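Local coordinates for putative phosphosugar isomerases (Salmonella typhimurium LT2, PDB 3FKJ), which probably binds a phosphosugar or related carbohydrate derivative through its SIS domain and may act as an isomerase, at residues W44-G49 / S91-A96; G54-K59 / V71-S76; E199-F204 / D322-A327. All coordinates share one frame; numbering follows the deposited sequence.

Interaction 1: W44-G49 / S91-A96; sequences WFVGCG and SVVILA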
ATOM      1  N   TRP A  44      13.063   5.864  -5.071  1.00 30.75           N
ATOM      2  CA  TRP A  44      12.112   4.776  -5.202  1.00 30.48           C
ATOM      3  C   TRP A  44      12.674   3.514  -4.619  1.00 31.04           C
ATOM      4  O   TRP A  44      13.822   3.128  -4.893  1.00 32.42           O
ATOM      5  CB  TRP A  44      11.736   4.494  -6.657  1.00 31.70           C
ATOM      6  CG  TRP A  44      10.745   5.431  -7.227  1.00 31.53           C
ATOM      7  CD1 TRP A  44       9.380   5.281  -7.234  1.00 33.93           C
ATOM      8  CD2 TRP A  44      11.015   6.665  -7.845  1.00 31.29           C
ATOM      9  NE1 TRP A  44       8.794   6.352  -7.822  1.00 33.16           N
ATOM     10  CE2 TRP A  44       9.771   7.208  -8.248  1.00 35.84           C
ATOM     11  CE3 TRP A  44      12.190   7.388  -8.097  1.00 32.72           C
ATOM     12  CZ2 TRP A  44       9.662   8.448  -8.906  1.00 30.60           C
ATOM     13  CZ3 TRP A  44      12.087   8.602  -8.788  1.00 32.75           C
ATOM     14  CH2 TRP A  44      10.824   9.126  -9.158  1.00 30.12           C
ATOM     15  N   PHE A  45      11.853   2.887  -3.802  1.00 30.47           N
ATOM     16  CA  PHE A  45      12.000   1.492  -3.421  1.00 32.21           C
ATOM     17  C   PHE A  45      11.209   0.599  -4.375  1.00 31.47           C
ATOM     18  O   PHE A  45       9.993   0.730  -4.498  1.00 29.55           O
ATOM     19  CB  PHE A  45      11.500   1.305  -2.018  1.00 31.92           C
ATOM     20  CG  PHE A  45      12.283   2.069  -1.021  1.00 31.00           C
ATOM     21  CD1 PHE A  45      13.566   1.654  -0.676  1.00 30.83           C
ATOM     22  CD2 PHE A  45      11.754   3.217  -0.438  1.00 30.58           C
ATOM     23  CE1 PHE A  45      14.301   2.362   0.264  1.00 31.12           C
ATOM     24  CE2 PHE A  45      12.480   3.947   0.492  1.00 29.32           C
ATOM     25  CZ  PHE A  45      13.767   3.506   0.848  1.00 31.49           C
ATOM     26  N   VAL A  46      11.919  -0.303  -5.053  1.00 31.39           N
ATOM     27  CA  VAL A  46      11.322  -1.099  -6.083  1.00 30.62           C
ATOM     28  C   VAL A  46      11.670  -2.589  -5.918  1.00 31.98           C
ATOM     29  O   VAL A  46      12.813  -2.985  -5.770  1.00 30.39           O
ATOM     30  CB  VAL A  46      11.661  -0.546  -7.497  1.00 32.98           C
ATOM     31  CG1 VAL A  46      10.813  -1.254  -8.598  1.00 31.54           C
ATOM     32  CG2 VAL A  46      11.424   0.992  -7.562  1.00 25.97           C
ATOM     33  N   GLY A  47      10.640  -3.410  -5.942  1.00 33.82           N
ATOM     34  CA  GLY A  47      10.815  -4.833  -5.860  1.00 32.43           C
ATOM     35  C   GLY A  47       9.488  -5.544  -5.886  1.00 30.45           C
ATOM     36  O   GLY A  47       8.451  -4.908  -6.073  1.00 32.95           O
ATOM     37  N   CYS A  48       9.538  -6.865  -5.693  1.00 30.20           N
ATOM     38  CA  CYS A  48       8.350  -7.727  -5.700  1.00 32.87           C
ATOM     39  C   CYS A  48       8.219  -8.517  -4.413  1.00 31.40           C
ATOM     40  O   CYS A  48       9.199  -9.038  -3.926  1.00 30.07           O
ATOM     41  CB  CYS A  48       8.413  -8.735  -6.856  1.00 31.96           C
ATOM     42  SG  CYS A  48       8.488  -7.984  -8.493  1.00 35.06           S
ATOM     43  N   GLY A  49       6.993  -8.592  -3.901  1.00 32.40           N
ATOM     44  CA  GLY A  49       6.658  -9.379  -2.731  1.00 34.38           C
ATOM     45  C   GLY A  49       7.474  -8.992  -1.532  1.00 32.75           C
ATOM     46  O   GLY A  49       7.463  -7.832  -1.105  1.00 32.90           O
ATOM     47  N   SER A  91      17.299  11.118  -9.194  1.00 34.41           N
ATOM     48  CA  SER A  91      16.593  10.045  -8.503  1.00 32.12           C
ATOM     49  C   SER A  91      17.564   8.934  -8.132  1.00 32.01           C
ATOM     50  O   SER A  91      18.570   8.735  -8.793  1.00 31.48           O
ATOM     51  CB  SER A  91      15.499   9.428  -9.392  1.00 31.75           C
ATOM     52  OG  SER A  91      14.571  10.387  -9.873  1.00 27.39           O
ATOM     53  N   VAL A  92      17.234   8.229  -7.061  1.00 31.45           N
ATOM     54  CA  VAL A  92      17.886   6.994  -6.653  1.00 31.99           C
ATOM     55  C   VAL A  92      16.815   5.909  -6.599  1.00 32.51           C
ATOM     56  O   VAL A  92      15.713   6.101  -6.049  1.00 32.78           O
ATOM     57  CB  VAL A  92      18.597   7.138  -5.287  1.00 33.26           C
ATOM     58  CG1 VAL A  92      19.116   5.785  -4.811  1.00 28.07           C
ATOM     59  CG2 VAL A  92      19.735   8.212  -5.387  1.00 30.28           C
ATOM     60  N   VAL A  93      17.100   4.796  -7.247  1.00 33.57           N
ATOM     61  CA  VAL A  93      16.170   3.664  -7.277  1.00 32.78           C
ATOM     62  C   VAL A  93      16.864   2.503  -6.577  1.00 32.46           C
ATOM     63  O   VAL A  93      17.975   2.105  -6.938  1.00 30.87           O
ATOM     64  CB  VAL A  93      15.704   3.297  -8.713  1.00 33.72           C
ATOM     65  CG1 VAL A  93      14.717   2.091  -8.672  1.00 30.78           C
ATOM     66  CG2 VAL A  93      15.078   4.525  -9.405  1.00 29.91           C
ATOM     67  N   ILE A  94      16.218   2.008  -5.528  1.00 32.26           N
ATOM     68  CA  ILE A  94      16.791   0.974  -4.701  1.00 31.93           C
ATOM     69  C   ILE A  94      15.958  -0.270  -4.905  1.00 31.03           C
ATOM     70  O   ILE A  94      14.757  -0.282  -4.624  1.00 29.76           O
ATOM     71  CB  ILE A  94      16.844   1.374  -3.209  1.00 33.34           C
ATOM     72  CG1 ILE A  94      17.492   2.746  -3.066  1.00 30.53           C
ATOM     73  CG2 ILE A  94      17.546   0.264  -2.361  1.00 26.03           C
ATOM     74  CD1 ILE A  94      17.457   3.324  -1.644  1.00 30.78           C
ATOM     75  N   LEU A  95      16.621  -1.305  -5.433  1.00 32.15           N
ATOM     76  CA  LEU A  95      15.974  -2.556  -5.806  1.00 32.04           C
ATOM     77  C   LEU A  95      16.510  -3.739  -4.975  1.00 32.54           C
ATOM     78  O   LEU A  95      17.636  -3.709  -4.519  1.00 31.71           O
ATOM     79  CB  LEU A  95      16.133  -2.773  -7.314  1.00 31.25           C
ATOM     80  CG  LEU A  95      15.805  -1.549  -8.189  1.00 29.21           C
ATOM     81  CD1 LEU A  95      17.056  -0.916  -8.795  1.00 31.83           C
ATOM     82  CD2 LEU A  95      14.829  -1.971  -9.293  1.00 23.08           C
ATOM     83  N   ALA A  96      15.656  -4.721  -4.720  1.00 32.21           N
ATOM     84  CA  ALA A  96      16.035  -5.952  -4.029  1.00 31.75           C
ATOM     85  C   ALA A  96      15.511  -7.157  -4.783  1.00 33.89           C
ATOM     86  O   ALA A  96      14.429  -7.129  -5.376  1.00 35.11           O
ATOM     87  CB  ALA A  96      15.538  -5.983  -2.620  1.00 28.69           C
TER
HETATM   88  O   HOH W   1      12.230  -8.206  -6.631  1.00 28.80           O

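Interaction 2: G54-K59 / V71-S76; sequences GFWPGK and VGYITS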
ATOM      1  N   GLY A  54      10.306  -5.552   2.296  1.00 28.97           N
ATOM      2  CA  GLY A  54      11.606  -5.403   2.952  1.00 30.31           C
ATOM      3  C   GLY A  54      12.121  -3.953   2.973  1.00 30.91           C
ATOM      4  O   GLY A  54      13.021  -3.637   3.736  1.00 31.88           O
ATOM      5  N   PHE A  55      11.531  -3.088   2.147  1.00 29.71           N
ATOM      6  CA  PHE A  55      11.846  -1.684   2.094  1.00 30.23           C
ATOM      7  C   PHE A  55      10.987  -0.803   2.991  1.00 31.56           C
ATOM      8  O   PHE A  55      11.284   0.378   3.122  1.00 31.04           O
ATOM      9  CB  PHE A  55      11.755  -1.177   0.644  1.00 30.79           C
ATOM     10  CG  PHE A  55      12.850  -1.678  -0.255  1.00 35.65           C
ATOM     11  CD1 PHE A  55      14.194  -1.581   0.138  1.00 34.92           C
ATOM     12  CD2 PHE A  55      12.551  -2.219  -1.501  1.00 27.91           C
ATOM     13  CE1 PHE A  55      15.195  -2.023  -0.705  1.00 32.83           C
ATOM     14  CE2 PHE A  55      13.538  -2.661  -2.328  1.00 33.83           C
ATOM     15  CZ  PHE A  55      14.860  -2.581  -1.935  1.00 28.34           C
ATOM     16  N   TRP A  56       9.925  -1.362   3.601  1.00 33.28           N
ATOM     17  CA  TRP A  56       9.035  -0.603   4.453  1.00 31.65           C
ATOM     18  C   TRP A  56       9.740   0.165   5.579  1.00 33.41           C
ATOM     19  O   TRP A  56       9.390   1.316   5.826  1.00 33.60           O
ATOM     20  CB  TRP A  56       7.954  -1.488   5.101  1.00 32.98           C
ATOM     21  CG  TRP A  56       6.884  -0.627   5.698  1.00 31.46           C
ATOM     22  CD1 TRP A  56       6.757  -0.253   7.000  1.00 36.90           C
ATOM     23  CD2 TRP A  56       5.837   0.028   4.986  1.00 36.15           C
ATOM     24  NE1 TRP A  56       5.663   0.578   7.150  1.00 32.65           N
ATOM     25  CE2 TRP A  56       5.088   0.775   5.928  1.00 34.21           C
ATOM     26  CE3 TRP A  56       5.454   0.059   3.640  1.00 44.60           C
ATOM     27  CZ2 TRP A  56       3.966   1.545   5.571  1.00 48.14           C
ATOM     28  CZ3 TRP A  56       4.312   0.818   3.280  1.00 54.29           C
ATOM     29  CH2 TRP A  56       3.584   1.548   4.245  1.00 47.77           C
ATOM     30  N   PRO A  57      10.704  -0.476   6.291  1.00 32.75           N
ATOM     31  CA  PRO A  57      11.363   0.279   7.348  1.00 33.60           C
ATOM     32  C   PRO A  57      12.010   1.586   6.927  1.00 32.87           C
ATOM     33  O   PRO A  57      11.882   2.574   7.649  1.00 33.17           O
ATOM     34  CB  PRO A  57      12.376  -0.716   7.927  1.00 33.70           C
ATOM     35  CG  PRO A  57      11.750  -2.073   7.611  1.00 33.20           C
ATOM     36  CD  PRO A  57      11.192  -1.866   6.234  1.00 34.12           C
ATOM     37  N   GLY A  58      12.726   1.575   5.809  1.00 32.67           N
ATOM     38  CA  GLY A  58      13.274   2.784   5.250  1.00 32.99           C
ATOM     39  C   GLY A  58      12.231   3.744   4.699  1.00 33.48           C
ATOM     40  O   GLY A  58      12.343   4.979   4.895  1.00 32.38           O
ATOM     41  N   LYS A  59      11.243   3.204   3.991  1.00 31.65           N
ATOM     42  CA  LYS A  59      10.149   4.022   3.465  1.00 30.11           C
ATOM     43  C   LYS A  59       9.497   4.797   4.608  1.00 30.29           C
ATOM     44  O   LYS A  59       9.378   6.037   4.554  1.00 28.69           O
ATOM     45  CB  LYS A  59       9.113   3.152   2.714  1.00 31.70           C
ATOM     46  CG  LYS A  59       7.934   3.935   2.076  1.00 36.72           C
ATOM     47  CD  LYS A  59       6.589   3.305   2.344  1.00 48.68           C
ATOM     48  CE  LYS A  59       5.439   3.930   1.529  1.00 56.55           C
ATOM     49  NZ  LYS A  59       5.269   5.422   1.596  1.00 48.81           N
ATOM     50  N   VAL A  71       9.444  10.190  -1.869  1.00 35.11           N
ATOM     51  CA  VAL A  71       9.726   8.773  -1.657  1.00 32.90           C
ATOM     52  C   VAL A  71       8.639   7.883  -2.280  1.00 32.77           C
ATOM     53  O   VAL A  71       7.446   8.024  -1.951  1.00 32.66           O
ATOM     54  CB  VAL A  71       9.926   8.461  -0.153  1.00 35.49           C
ATOM     55  CG1 VAL A  71      10.202   6.984   0.065  1.00 35.06           C
ATOM     56  CG2 VAL A  71      11.092   9.313   0.385  1.00 27.11           C
ATOM     57  N   GLY A  72       9.067   7.011  -3.194  1.00 31.26           N
ATOM     58  CA  GLY A  72       8.217   6.072  -3.899  1.00 31.46           C
ATOM     59  C   GLY A  72       8.454   4.656  -3.447  1.00 30.61           C
ATOM     60  O   GLY A  72       9.519   4.343  -2.904  1.00 29.83           O
ATOM     61  N   TYR A  73       7.461   3.799  -3.686  1.00 30.88           N
ATOM     62  CA  TYR A  73       7.446   2.422  -3.192  1.00 31.07           C
ATOM     63  C   TYR A  73       6.555   1.606  -4.085  1.00 30.64           C
ATOM     64  O   TYR A  73       5.330   1.747  -4.070  1.00 31.52           O
ATOM     65  CB  TYR A  73       6.945   2.451  -1.765  1.00 33.85           C
ATOM     66  CG  TYR A  73       6.757   1.136  -1.049  1.00 31.15           C
ATOM     67  CD1 TYR A  73       7.795   0.573  -0.301  1.00 33.00           C
ATOM     68  CD2 TYR A  73       5.520   0.523  -1.012  1.00 34.62           C
ATOM     69  CE1 TYR A  73       7.610  -0.591   0.401  1.00 33.46           C
ATOM     70  CE2 TYR A  73       5.336  -0.658  -0.325  1.00 31.81           C
ATOM     71  CZ  TYR A  73       6.381  -1.187   0.396  1.00 31.66           C
ATOM     72  OH  TYR A  73       6.193  -2.330   1.085  1.00 30.29           O
ATOM     73  N   ILE A  74       7.153   0.816  -4.958  1.00 31.66           N
ATOM     74  CA  ILE A  74       6.403   0.315  -6.109  1.00 32.16           C
ATOM     75  C   ILE A  74       6.849  -1.092  -6.547  1.00 30.89           C
ATOM     76  O   ILE A  74       8.021  -1.428  -6.532  1.00 29.97           O
ATOM     77  CB  ILE A  74       6.471   1.337  -7.290  1.00 35.21           C
ATOM     78  CG1 ILE A  74       5.624   0.892  -8.492  1.00 37.92           C
ATOM     79  CG2 ILE A  74       7.889   1.518  -7.726  1.00 39.31           C
ATOM     80  CD1 ILE A  74       4.121   0.969  -8.247  1.00 54.91           C
ATOM     81  N   THR A  75       5.864  -1.903  -6.916  1.00 32.29           N
ATOM     82  CA  THR A  75       6.114  -3.235  -7.441  1.00 31.48           C
ATOM     83  C   THR A  75       6.766  -3.102  -8.826  1.00 31.72           C
ATOM     84  O   THR A  75       6.352  -2.277  -9.658  1.00 32.82           O
ATOM     85  CB  THR A  75       4.847  -4.122  -7.387  1.00 28.02           C
ATOM     86  OG1 THR A  75       5.209  -5.498  -7.572  1.00 31.41           O
ATOM     87  CG2 THR A  75       3.744  -3.670  -8.423  1.00 26.36           C
ATOM     88  N   SER A  76       7.782  -3.930  -9.059  1.00 30.40           N
ATOM     89  CA  SER A  76       8.728  -3.754 -10.143  1.00 30.96           C
ATOM     90  C   SER A  76       8.087  -3.634 -11.507  1.00 31.19           C
ATOM     91  O   SER A  76       8.437  -2.738 -12.273  1.00 33.70           O
ATOM     92  CB  SER A  76       9.748  -4.892 -10.167  1.00 32.32           C
ATOM     93  OG  SER A  76      10.490  -4.995  -8.956  1.00 30.75           O
TER

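Interaction 3: E199-F204 / D322-A327; sequences EDAQRF and DVYNLA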
ATOM      1  N   GLU A 199       7.709 -20.315  23.710  1.00 41.30           N
ATOM      2  CA  GLU A 199       6.588 -20.996  24.346  1.00 41.31           C
ATOM      3  C   GLU A 199       5.296 -20.549  23.702  1.00 38.82           C
ATOM      4  O   GLU A 199       4.483 -21.368  23.291  1.00 36.15           O
ATOM      5  CB  GLU A 199       6.565 -20.680  25.843  1.00 42.83           C
ATOM      6  CG  GLU A 199       5.701 -21.597  26.682  1.00 47.57           C
ATOM      7  CD  GLU A 199       6.030 -21.518  28.183  1.00 59.06           C
ATOM      8  OE1 GLU A 199       6.871 -20.682  28.591  1.00 57.61           O
ATOM      9  OE2 GLU A 199       5.445 -22.304  28.967  1.00 66.89           O
ATOM     10  N   ASP A 200       5.119 -19.234  23.606  1.00 36.94           N
ATOM     11  CA  ASP A 200       3.918 -18.672  22.978  1.00 36.30           C
ATOM     12  C   ASP A 200       3.721 -19.206  21.550  1.00 35.09           C
ATOM     13  O   ASP A 200       2.603 -19.553  21.182  1.00 35.08           O
ATOM     14  CB  ASP A 200       3.952 -17.139  22.988  1.00 33.80           C
ATOM     15  CG  ASP A 200       2.617 -16.521  22.581  1.00 34.69           C
ATOM     16  OD1 ASP A 200       1.606 -16.831  23.221  1.00 30.62           O
ATOM     17  OD2 ASP A 200       2.575 -15.725  21.612  1.00 32.49           O
ATOM     18  N   ALA A 201       4.816 -19.305  20.794  1.00 35.86           N
ATOM     19  CA  ALA A 201       4.804 -19.759  19.401  1.00 36.13           C
ATOM     20  C   ALA A 201       4.289 -21.178  19.276  1.00 36.59           C
ATOM     21  O   ALA A 201       3.531 -21.488  18.357  1.00 36.72           O
ATOM     22  CB  ALA A 201       6.193 -19.656  18.812  1.00 36.30           C
ATOM     23  N   GLN A 202       4.710 -22.034  20.203  1.00 37.24           N
ATOM     24  CA  GLN A 202       4.226 -23.422  20.292  1.00 37.06           C
ATOM     25  C   GLN A 202       2.729 -23.517  20.524  1.00 35.64           C
ATOM     26  O   GLN A 202       2.041 -24.361  19.968  1.00 33.51           O
ATOM     27  CB  GLN A 202       4.937 -24.168  21.434  1.00 37.44           C
ATOM     28  CG  GLN A 202       6.356 -24.574  21.132  1.00 40.36           C
ATOM     29  CD  GLN A 202       6.482 -25.129  19.732  1.00 44.97           C
ATOM     30  OE1 GLN A 202       5.736 -26.025  19.350  1.00 51.05           O
ATOM     31  NE2 GLN A 202       7.391 -24.562  18.938  1.00 37.80           N
ATOM     32  N   ARG A 203       2.253 -22.652  21.394  1.00 36.90           N
ATOM     33  CA  ARG A 203       0.876 -22.644  21.834  1.00 38.16           C
ATOM     34  C   ARG A 203      -0.006 -22.086  20.671  1.00 38.41           C
ATOM     35  O   ARG A 203      -1.105 -22.603  20.366  1.00 38.77           O
ATOM     36  CB  ARG A 203       0.879 -21.843  23.148  1.00 39.37           C
ATOM     37  CG  ARG A 203      -0.428 -21.578  23.825  1.00 45.18           C
ATOM     38  CD  ARG A 203      -0.800 -20.083  23.742  1.00 50.04           C
ATOM     39  NE  ARG A 203      -1.743 -19.838  22.656  1.00 48.04           N
ATOM     40  CZ  ARG A 203      -1.596 -18.981  21.640  1.00 44.44           C
ATOM     41  NH1 ARG A 203      -2.570 -18.927  20.735  1.00 46.68           N
ATOM     42  NH2 ARG A 203      -0.530 -18.165  21.514  1.00 41.32           N
ATOM     43  N   PHE A 204       0.529 -21.072  19.991  1.00 36.82           N
ATOM     44  CA  PHE A 204      -0.024 -20.530  18.753  1.00 34.39           C
ATOM     45  C   PHE A 204      -0.186 -21.590  17.643  1.00 33.58           C
ATOM     46  O   PHE A 204      -1.298 -21.769  17.085  1.00 32.97           O
ATOM     47  CB  PHE A 204       0.877 -19.388  18.275  1.00 34.12           C
ATOM     48  CG  PHE A 204       0.581 -18.910  16.884  1.00 33.01           C
ATOM     49  CD1 PHE A 204      -0.436 -18.004  16.647  1.00 32.89           C
ATOM     50  CD2 PHE A 204       1.326 -19.360  15.809  1.00 31.88           C
ATOM     51  CE1 PHE A 204      -0.700 -17.569  15.395  1.00 31.72           C
ATOM     52  CE2 PHE A 204       1.062 -18.900  14.526  1.00 33.68           C
ATOM     53  CZ  PHE A 204       0.061 -18.011  14.318  1.00 31.44           C
ATOM     54  N   ASP A 322       9.616 -15.359  12.528  1.00 32.33           N
ATOM     55  CA  ASP A 322      10.312 -16.597  12.106  1.00 31.59           C
ATOM     56  C   ASP A 322      10.005 -17.728  13.056  1.00 30.93           C
ATOM     57  O   ASP A 322       9.862 -18.879  12.628  1.00 29.82           O
ATOM     58  CB  ASP A 322      11.834 -16.413  12.028  1.00 31.82           C
ATOM     59  CG  ASP A 322      12.301 -15.739  10.728  1.00 31.63           C
ATOM     60  OD1 ASP A 322      11.541 -15.706   9.746  1.00 40.73           O
ATOM     61  OD2 ASP A 322      13.450 -15.253  10.679  1.00 39.55           O
ATOM     62  N   VAL A 323       9.868 -17.386  14.337  1.00 31.30           N
ATOM     63  CA  VAL A 323       9.644 -18.389  15.388  1.00 31.18           C
ATOM     64  C   VAL A 323       8.220 -18.916  15.279  1.00 30.46           C
ATOM     65  O   VAL A 323       8.011 -20.117  15.235  1.00 28.87           O
ATOM     66  CB  VAL A 323       9.953 -17.835  16.836  1.00 33.39           C
ATOM     67  CG1 VAL A 323       9.744 -18.932  17.916  1.00 27.57           C
ATOM     68  CG2 VAL A 323      11.371 -17.223  16.891  1.00 24.99           C
ATOM     69  N   TYR A 324       7.242 -18.013  15.185  1.00 30.15           N
ATOM     70  CA  TYR A 324       5.860 -18.430  15.052  1.00 30.03           C
ATOM     71  C   TYR A 324       5.645 -19.205  13.758  1.00 28.92           C
ATOM     72  O   TYR A 324       4.935 -20.189  13.763  1.00 28.71           O
ATOM     73  CB  TYR A 324       4.923 -17.233  15.093  1.00 32.04           C
ATOM     74  CG  TYR A 324       4.841 -16.580  16.438  1.00 32.07           C
ATOM     75  CD1 TYR A 324       5.762 -15.617  16.812  1.00 30.46           C
ATOM     76  CD2 TYR A 324       3.838 -16.924  17.337  1.00 29.03           C
ATOM     77  CE1 TYR A 324       5.703 -15.013  18.055  1.00 30.50           C
ATOM     78  CE2 TYR A 324       3.764 -16.318  18.570  1.00 29.33           C
ATOM     79  CZ  TYR A 324       4.701 -15.358  18.931  1.00 28.96           C
ATOM     80  OH  TYR A 324       4.645 -14.732  20.173  1.00 33.53           O
ATOM     81  N   ASN A 325       6.263 -18.743  12.665  1.00 29.05           N
ATOM     82  CA  ASN A 325       6.152 -19.392  11.352  1.00 30.51           C
ATOM     83  C   ASN A 325       6.650 -20.824  11.285  1.00 31.08           C
ATOM     84  O   ASN A 325       6.023 -21.661  10.618  1.00 30.58           O
ATOM     85  CB  ASN A 325       6.837 -18.586  10.257  1.00 31.25           C
ATOM     86  CG  ASN A 325       6.269 -17.208  10.110  1.00 32.11           C
ATOM     87  OD1 ASN A 325       5.191 -16.921  10.611  1.00 33.92           O
ATOM     88  ND2 ASN A 325       6.997 -16.333   9.431  1.00 26.32           N
ATOM     89  N   LEU A 326       7.775 -21.106  11.943  1.00 32.23           N
ATOM     90  CA  LEU A 326       8.278 -22.478  12.042  1.00 33.05           C
ATOM     91  C   LEU A 326       7.348 -23.327  12.920  1.00 33.44           C
ATOM     92  O   LEU A 326       6.972 -24.444  12.559  1.00 35.45           O
ATOM     93  CB  LEU A 326       9.705 -22.496  12.609  1.00 33.12           C
ATOM     94  CG  LEU A 326      10.564 -23.747  12.408  1.00 34.00           C
ATOM     95  CD1 LEU A 326      10.779 -23.999  10.923  1.00 35.14           C
ATOM     96  CD2 LEU A 326      11.876 -23.593  13.131  1.00 30.01           C
ATOM     97  N   ALA A 327       6.988 -22.810  14.086  1.00 33.73           N
ATOM     98  CA  ALA A 327       6.048 -23.512  14.956  1.00 34.23           C
ATOM     99  C   ALA A 327       4.735 -23.873  14.230  1.00 33.83           C
ATOM    100  O   ALA A 327       4.225 -24.989  14.371  1.00 33.64           O
ATOM    101  CB  ALA A 327       5.764 -22.692  16.196  1.00 34.33           C
TER
HETATM  102  O   HOH W   2       4.697 -26.590  16.451  1.00 36.09           O

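Interaction 1: W44-G49 / S91-A96
W44 and V46 exchange backbone hydrogen bonds with V92, I94 and A96, and these bonds join two parallel strands in the core of the protein. Both backbone polar atoms of W44 are bonded: its N donates to V92 O at 2.8 Å, and its O takes I94 N at 2.7 Å in a bond that is almost straight (174°). V46 N then binds I94 O at 2.9 Å. The last link, A96 N to V46 O, stretches to 3.5 Å and is weak. That carbonyl is also approached by the CA-H of L95, with CA 3.2 Å from V46 O. Beyond it a water takes over, accepting from C48 N and donating to A96 O.

Here the winding of the SIS sheet reverses: the chain goes from strand 42-47 to 70-75 on one side and then crosses to 91-97 on the other. This is the order 2-1-3 of a doubly wound alpha/beta fold, and such a reversal typically leaves a crevice at the carboxyl ends of the strands. At that end G49 occupies the N-cap position of the following helix, and its N hydrogen-bonds E249 of the second subunit.

Apolar contacts alternate between the two faces. On the face that carries W44, V46, V93 and L95, V46 holds CG1 anti to its N (chi1 -170°), which turns CG2 back along the strand to meet V93 CG1 at 3.6 Å, while L95 lies alongside its CB. Helix 103-115 covers V93 and L95. On the other face F45 and I94 run side by side, with CE1 of the phenyl ring 3.8 Å from I94 CD1.

A polar atom meets an aromatic edge at the start of strand 91-97: S91 OG sits near the W44 indole plane, 3.2 Å from CZ3, while its hydrogen bond goes to G88.

Interaction 2: G54-K59 / V71-S76
K59 lays its aliphatic chain across one face of the Y73 ring, with CD 4.3 Å from the ring centroid and 24° off the normal. CE continues over the root of the tyrosine and comes within 3.9 Å of Y73 CB. The chain is bent at chi2 (-134°), and CD also lies over a face of the W56 indole, so the methylenes fill the angle between two aromatic rings. W56 reaches the same face of Y73 with its edge, in a T-shaped pair whose centroids are 5.3 Å apart and whose planes are 82° apart. W56 CE3 approaches Y73 CZ to 3.6 Å. F55 adds its CB at the tyrosine edge, 4.2 Å from Y73 CE1, before its phenyl group turns away to F45.

This packs helix 56-65 against strand 70-75, the closing half of the beta-alpha-beta crossover that starts from strand 42-47. The polar ends have partners outside the two segments: K59 NZ forms a salt bridge with D63, and W56 NE1 bonds the carbonyl of G220. With those groups engaged there, the join between helix and strand depends on dispersion and C-H to ring contacts, which fix the tyrosine by shape more than by charge.

Interaction 3: E199-F204 / D322-A327
A helix pair flanking the second parallel sheet packs through A201 and Y324, helix 198-208 crossing helix 313-331 at -37° with the segment axes 8.3 Å apart. Alanines at A201 and A327 are consistent with this close approach. The CB of A201 rests over one face of the Y324 ring, 4.1 Å from the centroid, and also touches V323 CG1 at 3.7 Å and A327 CB at 4.0 Å.

Y324 has its CG beside the backbone N (chi1 -70°), which swings the ring across to the other helix. There its edge points at the face of F204 in a T-shaped pair, centroids 5.5 Å apart and planes at 84°. The four-stranded sheet behind, 241-246, 213-218, 263-268 and 290-295, repeats the 2-1-3-4 order of the first, consistent with a second SIS-type half, and Y324 and F204 both touch Q292 of its outermost strand 290-295.

At the far end of the ring, Y324 OH donates to D200 OD2 at 2.7 Å, using the anti lone pair of that oxygen, which also accepts from Q292 NE2. The other oxygen, D200 OD1, is met from above the carboxylate plane by R203 NH2 at 3.0 Å, a salt bridge within one helix turn that probably helps keep the carboxylate ionised.

How the interactions relate
Interactions 1 and 2 adjoin, their centres about 6 Å apart, and share the five-stranded SIS sheet: strand 42-47 pairs with 91-97 on one side and with 70-75 on the other. F45 joins them, bonding G72 and I74 through its backbone while its ring packs on F55. Along the chain both segments of interaction 2 fall between those of interaction 1, so the local crossover is completed before strand 91-97 closes the wider loop. Interaction 3 follows later, with its centre about 31 Å from interaction 1 and 28 Å from interaction 2, beside the four-stranded sheet. The three contacts thus sample what are probably two related alpha/beta halves arranged in series within one chain.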